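Local coordinates for protein fuculose-1-phosphate aldolase (Glaciozyma antarctica, PDB 4XXF) that is an aldolase of the class II aldolase and adducin family that carries a bound zinc ion, at residues I30-N35 against P243-I248; F62-R67 against E89-V94; H102-K107 against T165-L170; G130-I135 against V147-D152; D139-Y144 against P222-T227. All coordinates share one frame; numbering follows the deposited sequence. Where two conformers were deposited one is given.

Contact 1: residues I30-N35 against P243-I248; sequences IRIFAN and PYFQVI
Ile32 and Phe245 make a CH-pi contact. The methyl CD1 of Ile32 sits 3.7 Å from the centroid of the Phe245 ring, only 5° off the ring normal. It is thus nearly equidistant from all six ring carbons. Phe245 begins by pointing away from segment 30-35, but its ring swings back and offers a face to the isoleucine. Arg25 adds a cation-pi contact to the same ring.

The other cross-helix contacts are apolar. CG1 of Ile32 packs on CG2 of Ile248 at 3.8 Å. CD1 of Ile32 also lies 3.9 Å from CB of Tyr244, so one methyl serves two residues of the second helix. Ile248 CG1 is anti to the backbone N (chi1 -158°), and this branch reaches across to Arg31 CB at 3.7 Å. Beyond it, Ile248 CD1 meets CB of Asn35 at 3.8 Å.

No hydrogen bond joins the two segments. The polar ends of Arg31 and Tyr244 are engaged with other residues. Arg31 lends only the base of its side chain here, while its guanidinium bonds to Met69 O and forms a salt bridge with Glu255. Tyr244 OH bonds to Thr41 N of a second subunit.

The helix axes approach to 9.9 Å at 87°. This is a nearly perpendicular crossing of two helices from opposite ends of the chain, packed through a buried apolar patch.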
# COMPACT_ATOMS: atom_id res chain seq x y z
N ILE A 30 -11.27 0.36 -17.20
CA ILE A 30 -11.36 1.53 -16.34
C ILE A 30 -11.43 1.10 -14.87
O ILE A 30 -10.77 1.68 -13.99
CB ILE A 30 -12.58 2.36 -16.74
CG1 ILE A 30 -12.35 2.96 -18.13
CG2 ILE A 30 -12.84 3.43 -15.70
CD1 ILE A 30 -13.63 3.42 -18.84
N ARG A 31 -12.21 0.05 -14.59
CA ARG A 31 -12.29 -0.50 -13.23
C ARG A 31 -10.94 -1.06 -12.75
O ARG A 31 -10.59 -0.95 -11.56
CB ARG A 31 -13.37 -1.58 -13.16
CG ARG A 31 -14.79 -1.01 -13.22
CD ARG A 31 -15.29 -0.61 -11.82
NE ARG A 31 -16.68 -0.19 -11.86
CZ ARG A 31 -17.58 -0.46 -10.92
NH1 ARG A 31 -17.25 -1.18 -9.86
NH2 ARG A 31 -18.82 -0.04 -11.06
N ILE A 32 -10.17 -1.67 -13.66
CA ILE A 32 -8.83 -2.13 -13.31
C ILE A 32 -7.95 -0.94 -12.92
O ILE A 32 -7.22 -1.00 -11.93
CB ILE A 32 -8.18 -2.93 -14.47
CG1 ILE A 32 -8.81 -4.31 -14.61
CG2 ILE A 32 -6.66 -3.01 -14.29
CD1 ILE A 32 -8.61 -4.95 -15.97
N PHE A 33 -8.01 0.13 -13.71
CA PHE A 33 -7.22 1.32 -13.37
C PHE A 33 -7.56 1.84 -11.98
O PHE A 33 -6.66 2.16 -11.21
CB PHE A 33 -7.42 2.42 -14.43
CG PHE A 33 -6.50 2.31 -15.61
CD1 PHE A 33 -6.31 1.09 -16.26
CD2 PHE A 33 -5.81 3.41 -16.09
CE1 PHE A 33 -5.45 0.97 -17.37
CE2 PHE A 33 -4.96 3.31 -17.18
CZ PHE A 33 -4.78 2.09 -17.84
N ALA A 34 -8.84 1.86 -11.62
CA ALA A 34 -9.21 2.27 -10.26
C ALA A 34 -8.70 1.27 -9.24
O ALA A 34 -8.20 1.67 -8.18
CB ALA A 34 -10.70 2.42 -10.13
N ASN A 35 -8.81 -0.02 -9.52
CA ASN A 35 -8.40 -1.04 -8.56
C ASN A 35 -6.89 -1.04 -8.31
O ASN A 35 -6.44 -1.34 -7.21
CB ASN A 35 -8.87 -2.42 -9.04
CG ASN A 35 -8.79 -3.46 -7.96
OD1 ASN A 35 -9.51 -3.38 -6.96
ND2 ASN A 35 -7.94 -4.45 -8.17
N PRO A 243 -5.15 -11.99 -16.65
CA PRO A 243 -5.52 -12.21 -15.24
C PRO A 243 -6.16 -10.97 -14.60
O PRO A 243 -7.01 -11.12 -13.72
CB PRO A 243 -4.19 -12.56 -14.56
CG PRO A 243 -3.12 -12.17 -15.52
CD PRO A 243 -3.71 -12.22 -16.89
N TYR A 244 -5.81 -9.77 -15.05
CA TYR A 244 -6.39 -8.56 -14.46
C TYR A 244 -7.87 -8.47 -14.81
O TYR A 244 -8.69 -8.06 -13.98
CB TYR A 244 -5.63 -7.31 -14.92
CG TYR A 244 -4.17 -7.33 -14.53
CD1 TYR A 244 -3.75 -6.86 -13.28
CD2 TYR A 244 -3.21 -7.84 -15.39
CE1 TYR A 244 -2.40 -6.90 -12.92
CE2 TYR A 244 -1.89 -7.89 -15.04
CZ TYR A 244 -1.48 -7.42 -13.81
OH TYR A 244 -0.15 -7.48 -13.49
N PHE A 245 -8.23 -8.84 -16.04
CA PHE A 245 -9.63 -8.86 -16.42
C PHE A 245 -10.40 -9.97 -15.72
O PHE A 245 -11.55 -9.77 -15.32
CB PHE A 245 -9.77 -8.99 -17.94
CG PHE A 245 -9.45 -7.70 -18.68
CD1 PHE A 245 -10.44 -6.74 -18.85
CD2 PHE A 245 -8.17 -7.43 -19.14
CE1 PHE A 245 -10.17 -5.55 -19.52
CE2 PHE A 245 -7.89 -6.23 -19.80
CZ PHE A 245 -8.90 -5.28 -19.98
N GLN A 246 -9.78 -11.13 -15.53
CA GLN A 246 -10.44 -12.19 -14.78
C GLN A 246 -10.79 -11.72 -13.38
O GLN A 246 -11.91 -11.91 -12.91
CB GLN A 246 -9.55 -13.43 -14.67
CG GLN A 246 -9.22 -14.14 -15.97
CD GLN A 246 -7.95 -14.95 -15.84
OE1 GLN A 246 -7.60 -15.41 -14.75
NE2 GLN A 246 -7.24 -15.14 -16.95
N VAL A 247 -9.82 -11.09 -12.72
CA VAL A 247 -10.01 -10.68 -11.33
C VAL A 247 -11.04 -9.56 -11.22
O VAL A 247 -11.91 -9.61 -10.35
CB VAL A 247 -8.67 -10.26 -10.68
CG1 VAL A 247 -8.91 -9.61 -9.30
CG2 VAL A 247 -7.77 -11.48 -10.52
N ILE A 248 -10.97 -8.55 -12.08
CA ILE A 248 -11.89 -7.44 -11.89
C ILE A 248 -13.34 -7.87 -12.16
O ILE A 248 -14.28 -7.36 -11.53
CB ILE A 248 -11.50 -6.21 -12.78
CG1 ILE A 248 -12.10 -4.92 -12.20
CG2 ILE A 248 -11.91 -6.41 -14.23
CD1 ILE A 248 -11.54 -4.51 -10.83

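Contact 2: residues F62-R67 against E89-V94; sequences FGLAFR and EGRRIV
The side chain of Arg91 runs out extended, with CG anti to the backbone N (chi1 -156°), and then bends at chi3 (-67°) to lay its guanidinium against Phe62, Gly63 and Leu64. NH1 donates to Phe62 O at 3.0 Å. The oxygen lies at the guanidinium edge, close to its plane, and the bond uses a lone pair in the carbonyl plane. Gly63 O and Leu64 N lie over one face of the same group. CB of Leu64 packs against Arg91 CD at 3.8 Å, so the end of the aliphatic chain is touched too.

The second bond is between backbones. Phe62 N donates to Ile93 O at 2.9 Å, and it is almost straight, at 173°. Phe62 is therefore held through both its N and its O by the segment 89-94. CD1 of Ile93 adds an apolar contact with Phe62 CB at 3.9 Å.

Gly63 has a positive phi, which suits a glycine, and its carbonyl carbon lies 3.3 Å from Arg91 NH1. Gln246 of a neighbouring subunit bonds to Gly63 O and Ala65 N, and Phe239 of that subunit meets the Phe62 ring edge-to-face.

Two loops are joined here, one following strand 56-59 and the other leading into helix 96-108. An arginine N-H bonded to a backbone carbonyl and one backbone bond within the chain secure them at a subunit interface.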
# COMPACT_ATOMS: atom_id res chain seq x y z
N PHE A 62 -16.53 12.69 -18.44
CA PHE A 62 -15.69 13.55 -17.61
C PHE A 62 -16.20 13.66 -16.18
O PHE A 62 -17.36 13.99 -15.95
CB PHE A 62 -15.62 14.94 -18.27
CG PHE A 62 -14.44 15.80 -17.85
CD1 PHE A 62 -13.31 15.27 -17.25
CD2 PHE A 62 -14.48 17.16 -18.10
CE1 PHE A 62 -12.25 16.09 -16.90
CE2 PHE A 62 -13.42 17.98 -17.76
CZ PHE A 62 -12.31 17.44 -17.15
N GLY A 63 -15.33 13.36 -15.22
CA GLY A 63 -15.66 13.57 -13.82
C GLY A 63 -16.21 12.37 -13.06
O GLY A 63 -16.34 12.44 -11.84
N LEU A 64 -16.56 11.30 -13.75
CA LEU A 64 -17.06 10.11 -13.07
C LEU A 64 -15.90 9.24 -12.56
O LEU A 64 -14.97 8.92 -13.31
CB LEU A 64 -17.96 9.29 -14.00
CG LEU A 64 -18.54 8.01 -13.39
CD1 LEU A 64 -19.44 8.32 -12.21
CD2 LEU A 64 -19.32 7.27 -14.45
N ALA A 65 -15.95 8.86 -11.29
CA ALA A 65 -14.91 8.03 -10.70
C ALA A 65 -14.74 6.74 -11.49
O ALA A 65 -15.71 6.04 -11.79
CB ALA A 65 -15.25 7.70 -9.27
N PHE A 66 -13.49 6.40 -11.79
CA PHE A 66 -13.21 5.13 -12.47
C PHE A 66 -13.78 3.94 -11.67
O PHE A 66 -14.27 2.97 -12.26
CB PHE A 66 -11.71 4.93 -12.67
CG PHE A 66 -11.09 5.76 -13.77
CD1 PHE A 66 -11.75 6.83 -14.35
CD2 PHE A 66 -9.82 5.45 -14.21
CE1 PHE A 66 -11.14 7.58 -15.36
CE2 PHE A 66 -9.20 6.18 -15.21
CZ PHE A 66 -9.86 7.25 -15.79
N ARG A 67 -13.71 4.03 -10.34
CA ARG A 67 -14.19 2.98 -9.44
C ARG A 67 -15.69 2.70 -9.60
O ARG A 67 -16.14 1.62 -9.24
CB ARG A 67 -13.87 3.41 -7.99
CG ARG A 67 -14.50 2.56 -6.88
CD ARG A 67 -13.97 1.14 -6.91
NE ARG A 67 -14.48 0.32 -5.81
CZ ARG A 67 -15.68 -0.25 -5.80
NH1 ARG A 67 -16.51 -0.09 -6.82
NH2 ARG A 67 -16.05 -0.99 -4.76
N GLU A 89 -27.99 11.28 -18.44
CA GLU A 89 -28.42 12.66 -18.26
C GLU A 89 -27.57 13.35 -17.20
O GLU A 89 -27.45 12.85 -16.08
CB GLU A 89 -29.89 12.69 -17.84
CG GLU A 89 -30.60 14.05 -17.85
CD GLU A 89 -30.50 14.78 -19.19
OE1 GLU A 89 -30.33 14.11 -20.23
OE2 GLU A 89 -30.63 16.03 -19.19
N GLY A 90 -26.98 14.49 -17.54
CA GLY A 90 -26.19 15.24 -16.58
C GLY A 90 -24.69 15.04 -16.70
O GLY A 90 -23.92 15.83 -16.17
N ARG A 91 -24.26 14.00 -17.41
CA ARG A 91 -22.82 13.79 -17.62
C ARG A 91 -22.54 13.23 -19.00
O ARG A 91 -21.78 12.28 -19.17
CB ARG A 91 -22.23 12.88 -16.53
CG ARG A 91 -20.72 13.09 -16.34
CD ARG A 91 -20.07 12.05 -15.43
NE ARG A 91 -20.52 12.16 -14.04
CZ ARG A 91 -20.05 13.04 -13.17
NH1 ARG A 91 -19.09 13.88 -13.53
NH2 ARG A 91 -20.52 13.07 -11.93
N ARG A 92 -23.16 13.83 -20.00
CA ARG A 92 -22.83 13.53 -21.39
C ARG A 92 -21.79 14.54 -21.84
O ARG A 92 -22.03 15.38 -22.71
CB ARG A 92 -24.08 13.54 -22.26
CG ARG A 92 -24.94 12.32 -21.96
CD ARG A 92 -26.33 12.38 -22.56
NE ARG A 92 -27.01 11.12 -22.27
CZ ARG A 92 -28.30 10.99 -22.04
NH1 ARG A 92 -29.10 12.05 -22.07
NH2 ARG A 92 -28.81 9.79 -21.78
N ILE A 93 -20.62 14.43 -21.21
CA ILE A 93 -19.53 15.37 -21.40
C ILE A 93 -18.20 14.65 -21.49
O ILE A 93 -17.96 13.67 -20.80
CB ILE A 93 -19.46 16.42 -20.26
CG1 ILE A 93 -19.43 15.74 -18.89
CG2 ILE A 93 -20.63 17.39 -20.35
CD1 ILE A 93 -19.10 16.69 -17.75
N VAL A 94 -17.33 15.15 -22.36
CA VAL A 94 -16.00 14.59 -22.53
C VAL A 94 -14.97 15.64 -22.14
O VAL A 94 -15.18 16.84 -22.32
CB VAL A 94 -15.77 14.12 -24.00
CG1 VAL A 94 -15.70 15.30 -24.97
CG2 VAL A 94 -14.53 13.25 -24.11

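Contact 3: residues H102-K107 against T165-L170; sequences HSAIHK and TIAVAL
Ile105 carries most of this apolar contact, and it meets three residues of helix 163-170. Its CG2 methyl lies 4.0 Å from CD2 of Leu170, and the two side chains cross at about a right angle. CG1 of Ile105 faces the methyl CB of Ala167 at 4.1 Å. CD1 of Ile105 also nears Leu170 CD2 (4.2 Å) and, more loosely, Ile166 CG2 (4.5 Å). CG1 is anti to the carbonyl carbon (chi1 -63°), which leaves CG2 turned to Leu170 and CG1 to Ala167.

The alanines make the second group. CB of Ala104 is 4.4 Å from CB of Ala167. These small residues let the backbones come near, and the CA atoms of Ile105 and Ala167 are 5.2 Å apart. The axes approach to 8.8 Å at 44°.

Polar interactions play no part across the pair, and no hydrogen bond links the segments. The two histidines of segment 102-107 point to other partners: ND1 of His102 and NE2 of His106 both bond to Thr47 OG1.

Both helices lie on the mixed sheet. Ile105 also rests on Ile115 of strand 114-118 and on Leu184 and Val186 of strand 182-187. Leu170 touches Val186 as well and Ile176 of strand 175-178, while Ile166 reaches Leu150 of strand 147-150. The two helices thus pack side by side over strands 114-118, 182-187, 175-178 and 147-150.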
# COMPACT_ATOMS: atom_id res chain seq x y z
N HIS A 102 -6.05 11.50 -27.86
CA HIS A 102 -6.40 10.17 -28.35
C HIS A 102 -6.85 10.24 -29.80
O HIS A 102 -6.47 9.41 -30.62
CB HIS A 102 -7.50 9.53 -27.50
CG HIS A 102 -7.06 9.18 -26.11
ND1 HIS A 102 -7.49 8.03 -25.47
CD2 HIS A 102 -6.26 9.82 -25.24
CE1 HIS A 102 -6.96 7.98 -24.26
NE2 HIS A 102 -6.20 9.05 -24.10
N SER A 103 -7.66 11.24 -30.13
CA SER A 103 -8.20 11.34 -31.46
C SER A 103 -7.08 11.44 -32.50
O SER A 103 -7.14 10.79 -33.55
CB SER A 103 -9.13 12.54 -31.57
OG SER A 103 -9.72 12.58 -32.84
N ALA A 104 -6.07 12.26 -32.21
CA ALA A 104 -4.93 12.42 -33.11
C ALA A 104 -4.21 11.09 -33.33
O ALA A 104 -3.85 10.76 -34.45
CB ALA A 104 -3.96 13.47 -32.59
N ILE A 105 -4.01 10.32 -32.26
CA ILE A 105 -3.36 9.02 -32.42
C ILE A 105 -4.23 8.03 -33.22
O ILE A 105 -3.73 7.36 -34.13
CB ILE A 105 -3.00 8.40 -31.06
CG1 ILE A 105 -1.98 9.28 -30.32
CG2 ILE A 105 -2.48 6.98 -31.24
CD1 ILE A 105 -1.86 8.95 -28.83
N HIS A 106 -5.52 7.92 -32.87
CA HIS A 106 -6.44 7.03 -33.60
C HIS A 106 -6.47 7.38 -35.10
O HIS A 106 -6.60 6.49 -35.95
CB HIS A 106 -7.88 7.12 -33.04
CG HIS A 106 -8.10 6.43 -31.72
ND1 HIS A 106 -8.03 5.06 -31.56
CD2 HIS A 106 -8.49 6.93 -30.52
CE1 HIS A 106 -8.32 4.76 -30.31
NE2 HIS A 106 -8.60 5.87 -29.65
N LYS A 107 -6.36 8.66 -35.43
CA LYS A 107 -6.40 9.10 -36.82
C LYS A 107 -5.13 8.69 -37.55
O LYS A 107 -5.18 8.25 -38.70
CB LYS A 107 -6.59 10.61 -36.90
CG LYS A 107 -6.82 11.14 -38.30
CD LYS A 107 -6.52 12.63 -38.40
CE LYS A 107 -7.30 13.43 -37.37
NZ LYS A 107 -6.45 14.46 -36.70
N THR A 165 1.92 16.78 -31.53
CA THR A 165 3.28 16.54 -31.07
C THR A 165 3.40 15.17 -30.42
O THR A 165 4.38 14.46 -30.64
CB THR A 165 3.73 17.64 -30.10
OG1 THR A 165 3.76 18.90 -30.78
CG2 THR A 165 5.13 17.34 -29.57
N ILE A 166 2.41 14.78 -29.63
CA ILE A 166 2.42 13.47 -28.97
C ILE A 166 2.30 12.33 -30.00
O ILE A 166 3.04 11.35 -29.93
CB ILE A 166 1.31 13.35 -27.91
CG1 ILE A 166 1.63 14.28 -26.73
CG2 ILE A 166 1.17 11.92 -27.44
CD1 ILE A 166 0.48 14.47 -25.74
N ALA A 167 1.40 12.47 -30.96
CA ALA A 167 1.24 11.45 -31.98
C ALA A 167 2.52 11.29 -32.79
O ALA A 167 2.95 10.16 -33.07
CB ALA A 167 0.07 11.78 -32.90
N VAL A 168 3.15 12.40 -33.16
CA VAL A 168 4.40 12.34 -33.91
C VAL A 168 5.50 11.67 -33.08
O VAL A 168 6.24 10.83 -33.60
CB VAL A 168 4.86 13.75 -34.36
CG1 VAL A 168 6.30 13.72 -34.84
CG2 VAL A 168 3.93 14.26 -35.45
N ALA A 169 5.58 12.00 -31.80
CA ALA A 169 6.61 11.42 -30.95
C ALA A 169 6.41 9.92 -30.75
O ALA A 169 7.38 9.16 -30.67
CB ALA A 169 6.64 12.13 -29.60
N LEU A 170 5.16 9.48 -30.65
CA LEU A 170 4.85 8.07 -30.42
C LEU A 170 5.28 7.18 -31.58
O LEU A 170 5.67 6.04 -31.37
CB LEU A 170 3.34 7.90 -30.18
CG LEU A 170 2.83 6.47 -29.93
CD1 LEU A 170 3.36 5.94 -28.61
CD2 LEU A 170 1.31 6.45 -29.93

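Contact 4: residues G130-I135 against V147-D152; sequences GKPLAI and VALLGD
Leu133 N donates to a water at 3.2 Å, and the water in turn donates a weak bond to Ala148 O at 3.4 Å. This single water is the polar link across the contact. No direct hydrogen bond joins the segments, so 130-135 runs beside strand 147-150 without pairing with it. The CA atoms of Pro132 and Leu149 are 6.2 Å apart.

The rest is apolar. Leu149 points toward the loop from its first bond, and CG anti to the backbone N (chi1 177°) carries CD2 onto it. This methyl lands on the peptide between Lys131 and Pro132, 3.6 Å from Lys131 C. The same methyl lies 4.1 Å from CD of the Pro132 ring. Nearby, Leu149 CD2 is 3.9 Å from Gly130 O. At the other end, CB of Leu133 rests on CG1 of Val147 at 4.3 Å. Leu133 is the buried member of the group, and it also packs on Ile177 and on Leu200 of helix 190-213.

Gly130 has a positive phi (57°) and is the first residue to leave the helical conformation after the preceding helix. Backbone bonds of Ala148 and Leu150 go to Ala175, Ile177 and Gln179, on the side of strand 175-178. The arrangement is that of the outermost strand of the sheet within this chain, flanked by a surface loop, bridged by water and held by leucine and valine side chains.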
# COMPACT_ATOMS: atom_id res chain seq x y z
N GLY A 130 12.69 13.11 -17.02
CA GLY A 130 13.03 13.26 -18.43
C GLY A 130 14.09 12.28 -18.92
O GLY A 130 14.97 12.64 -19.70
N LYS A 131 13.99 11.05 -18.44
CA LYS A 131 14.89 9.96 -18.80
C LYS A 131 14.14 8.87 -19.55
O LYS A 131 12.97 8.63 -19.28
CB LYS A 131 15.49 9.34 -17.54
CG LYS A 131 16.40 10.23 -16.74
CD LYS A 131 16.89 9.46 -15.52
CE LYS A 131 17.91 10.26 -14.74
NZ LYS A 131 18.46 9.45 -13.62
N PRO A 132 14.83 8.19 -20.48
CA PRO A 132 14.19 7.01 -21.09
C PRO A 132 14.05 5.88 -20.08
O PRO A 132 14.80 5.80 -19.11
CB PRO A 132 15.15 6.64 -22.21
CG PRO A 132 16.47 7.12 -21.75
CD PRO A 132 16.19 8.40 -20.99
N LEU A 133 13.09 5.00 -20.33
CA LEU A 133 12.92 3.83 -19.49
C LEU A 133 14.14 2.92 -19.64
O LEU A 133 14.49 2.53 -20.77
CB LEU A 133 11.66 3.08 -19.87
CG LEU A 133 11.25 1.97 -18.91
CD1 LEU A 133 10.58 2.57 -17.67
CD2 LEU A 133 10.34 0.96 -19.61
N ALA A 134 14.80 2.57 -18.54
CA ALA A 134 15.92 1.64 -18.60
C ALA A 134 15.42 0.21 -18.72
O ALA A 134 14.46 -0.18 -18.06
CB ALA A 134 16.82 1.80 -17.38
N ILE A 135 16.06 -0.59 -19.57
CA ILE A 135 15.64 -1.96 -19.77
C ILE A 135 16.49 -2.85 -18.85
O ILE A 135 17.56 -3.35 -19.23
CB ILE A 135 15.74 -2.38 -21.26
CG1 ILE A 135 14.99 -1.37 -22.14
CG2 ILE A 135 15.20 -3.79 -21.45
CD1 ILE A 135 13.51 -1.17 -21.79
N VAL A 147 9.32 2.08 -26.65
CA VAL A 147 8.70 3.10 -25.82
C VAL A 147 9.33 4.45 -26.14
O VAL A 147 10.56 4.57 -26.25
CB VAL A 147 8.80 2.78 -24.29
CG1 VAL A 147 10.24 2.54 -23.84
CG2 VAL A 147 8.14 3.88 -23.47
N ALA A 148 8.48 5.44 -26.38
CA ALA A 148 8.93 6.77 -26.74
C ALA A 148 9.08 7.67 -25.52
O ALA A 148 8.57 7.37 -24.44
CB ALA A 148 7.95 7.39 -27.74
N LEU A 149 9.77 8.78 -25.72
CA LEU A 149 9.93 9.79 -24.69
C LEU A 149 9.73 11.13 -25.33
O LEU A 149 10.44 11.49 -26.26
CB LEU A 149 11.32 9.71 -24.04
CG LEU A 149 11.65 10.78 -22.98
CD1 LEU A 149 10.71 10.71 -21.77
CD2 LEU A 149 13.12 10.68 -22.54
N LEU A 150 8.75 11.88 -24.84
CA LEU A 150 8.54 13.23 -25.30
C LEU A 150 9.10 14.21 -24.28
O LEU A 150 8.70 14.17 -23.12
CB LEU A 150 7.06 13.51 -25.54
CG LEU A 150 6.74 14.92 -26.06
CD1 LEU A 150 7.53 15.22 -27.33
CD2 LEU A 150 5.25 15.06 -26.31
N GLY A 151 10.01 15.07 -24.70
CA GLY A 151 10.59 16.06 -23.80
C GLY A 151 9.73 17.30 -23.62
O GLY A 151 10.25 18.42 -23.65
N ASP A 152 8.45 17.07 -23.43
CA ASP A 152 7.45 18.10 -23.28
C ASP A 152 7.46 18.89 -21.97
O ASP A 152 6.42 19.41 -21.57
CB ASP A 152 6.05 17.57 -23.59
CG ASP A 152 5.34 18.37 -24.72
OD1 ASP A 152 6.03 19.05 -25.51
OD2 ASP A 152 4.07 18.30 -24.85
O HOH W 1 11.11 6.06 -22.54

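Contact 5: residues D139-Y144 against P222-T227; sequences DSCAFY and PQAAFT
Tyr144 lays one face of its ring over Ala224 and Ala225, in a loop-on-helix packing that sets the 3-10 turn 139-143 against helix 221-231. Ala224 CB is 4.0 Å from the ring centroid, 24° off the normal, a CH-pi contact. CE2 of the tyrosine meets CB of Ala225 at 3.8 Å. The small alanines let the flat ring come close to the helix.

Cys141 makes the other half of the first shell. Its SG lies 3.7 Å from Ala224 CA, and its CB is 3.6 Å from CG2 of Thr227. No hydrogen bond crosses between the segments.

Further out, a polar bond and more packing hold these groups. Tyr144 OH bonds to Glu221, tying the ring's far end to the same helix. Cys141 also packs on Ile135 and Ile219. Asp139 turns away and forms a salt bridge with Lys124 and a hydrogen bond with His119 of a neighbouring subunit.

Within the helix, Thr227 directs its methyl to Cys141 because CG2 is anti to the backbone N while OG1 turns back along the helix (chi1 -56°). OG1 donates to Gln223 O at 3.0 Å, and Thr227 N reaches that same oxygen from the opposite face of its plane.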
# COMPACT_ATOMS: atom_id res chain seq x y z
N ASP A 139 10.58 -8.20 -17.44
CA ASP A 139 9.30 -7.55 -17.75
C ASP A 139 9.46 -6.29 -18.59
O ASP A 139 8.67 -6.02 -19.51
CB ASP A 139 8.56 -7.21 -16.44
CG ASP A 139 8.15 -8.46 -15.64
OD1 ASP A 139 7.77 -9.49 -16.24
OD2 ASP A 139 8.21 -8.41 -14.40
N SER A 140 10.49 -5.49 -18.28
CA SER A 140 10.74 -4.26 -19.02
C SER A 140 11.07 -4.50 -20.49
O SER A 140 10.96 -3.59 -21.31
CB SER A 140 11.87 -3.46 -18.38
OG SER A 140 13.14 -4.01 -18.66
N CYS A 141 11.47 -5.72 -20.83
CA CYS A 141 11.83 -6.01 -22.21
C CYS A 141 10.62 -5.95 -23.14
O CYS A 141 10.80 -5.92 -24.36
CB CYS A 141 12.50 -7.37 -22.32
SG CYS A 141 14.15 -7.43 -21.56
N ALA A 142 9.41 -5.92 -22.59
CA ALA A 142 8.23 -5.68 -23.41
C ALA A 142 8.31 -4.31 -24.09
O ALA A 142 7.62 -4.07 -25.10
CB ALA A 142 6.96 -5.78 -22.56
N PHE A 143 9.15 -3.43 -23.55
CA PHE A 143 9.30 -2.06 -24.05
C PHE A 143 10.61 -1.80 -24.76
O PHE A 143 10.88 -0.66 -25.17
CB PHE A 143 9.16 -1.07 -22.89
CG PHE A 143 7.84 -1.17 -22.20
CD1 PHE A 143 6.69 -0.66 -22.79
CD2 PHE A 143 7.72 -1.83 -20.99
CE1 PHE A 143 5.47 -0.79 -22.16
CE2 PHE A 143 6.50 -1.96 -20.36
CZ PHE A 143 5.37 -1.45 -20.95
N TYR A 144 11.43 -2.83 -24.92
CA TYR A 144 12.72 -2.68 -25.59
C TYR A 144 12.55 -2.14 -27.00
O TYR A 144 11.87 -2.74 -27.83
CB TYR A 144 13.45 -4.02 -25.62
CG TYR A 144 14.68 -4.02 -26.48
CD1 TYR A 144 15.82 -3.34 -26.07
CD2 TYR A 144 14.70 -4.66 -27.70
CE1 TYR A 144 16.95 -3.32 -26.85
CE2 TYR A 144 15.82 -4.64 -28.48
CZ TYR A 144 16.94 -3.97 -28.05
OH TYR A 144 18.06 -3.96 -28.85
N PRO A 222 21.26 -8.08 -26.79
CA PRO A 222 20.75 -9.29 -27.45
C PRO A 222 19.70 -10.02 -26.61
O PRO A 222 18.70 -10.51 -27.14
CB PRO A 222 22.01 -10.14 -27.63
CG PRO A 222 23.11 -9.15 -27.71
CD PRO A 222 22.74 -8.09 -26.72
N GLN A 223 19.92 -10.09 -25.30
CA GLN A 223 18.96 -10.73 -24.41
C GLN A 223 17.64 -9.94 -24.37
O GLN A 223 16.56 -10.53 -24.33
CB GLN A 223 19.56 -10.87 -23.01
CG GLN A 223 20.63 -11.96 -22.88
CD GLN A 223 21.86 -11.72 -23.76
OE1 GLN A 223 22.18 -10.59 -24.11
NE2 GLN A 223 22.54 -12.80 -24.12
N ALA A 224 17.74 -8.61 -24.38
CA ALA A 224 16.53 -7.78 -24.37
C ALA A 224 15.71 -8.00 -25.64
O ALA A 224 14.49 -8.11 -25.58
CB ALA A 224 16.89 -6.30 -24.21
N ALA A 225 16.39 -8.06 -26.79
CA ALA A 225 15.73 -8.31 -28.07
C ALA A 225 15.05 -9.67 -28.08
O ALA A 225 13.94 -9.83 -28.57
CB ALA A 225 16.74 -8.21 -29.21
N PHE A 226 15.73 -10.67 -27.52
CA PHE A 226 15.18 -12.01 -27.46
C PHE A 226 13.88 -12.03 -26.65
O PHE A 226 12.87 -12.60 -27.07
CB PHE A 226 16.20 -12.97 -26.84
CG PHE A 226 15.69 -14.37 -26.67
CD1 PHE A 226 15.77 -15.28 -27.71
CD2 PHE A 226 15.12 -14.78 -25.47
CE1 PHE A 226 15.30 -16.57 -27.56
CE2 PHE A 226 14.64 -16.07 -25.32
CZ PHE A 226 14.74 -16.96 -26.36
N THR A 227 13.91 -11.37 -25.50
CA THR A 227 12.76 -11.35 -24.61
C THR A 227 11.61 -10.52 -25.21
O THR A 227 10.43 -10.87 -25.04
CB THR A 227 13.17 -10.84 -23.22
OG1 THR A 227 14.24 -11.64 -22.72
CG2 THR A 227 12.01 -10.93 -22.24

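In the fold
Contacts 1 and 3 are buried helix pairs with no hydrogen bond between their segments. Contact 1 crosses almost at a right angle and lies on the opposite side of the chain's centre from contact 3, which crosses at 44° over the sheet. Contacts 2 and 5 are partly buried and involve loops. Contact 2 is the one held by direct hydrogen bonds, whereas contact 5 relies on a ring face and small side chains. Contact 4 lies at the surface and has a water bridge. It touches contact 3 through Leu150 and contact 5 through Ile135. Contacts 1 and 2 also touch, where Ile30 and Ala34 meet Phe66.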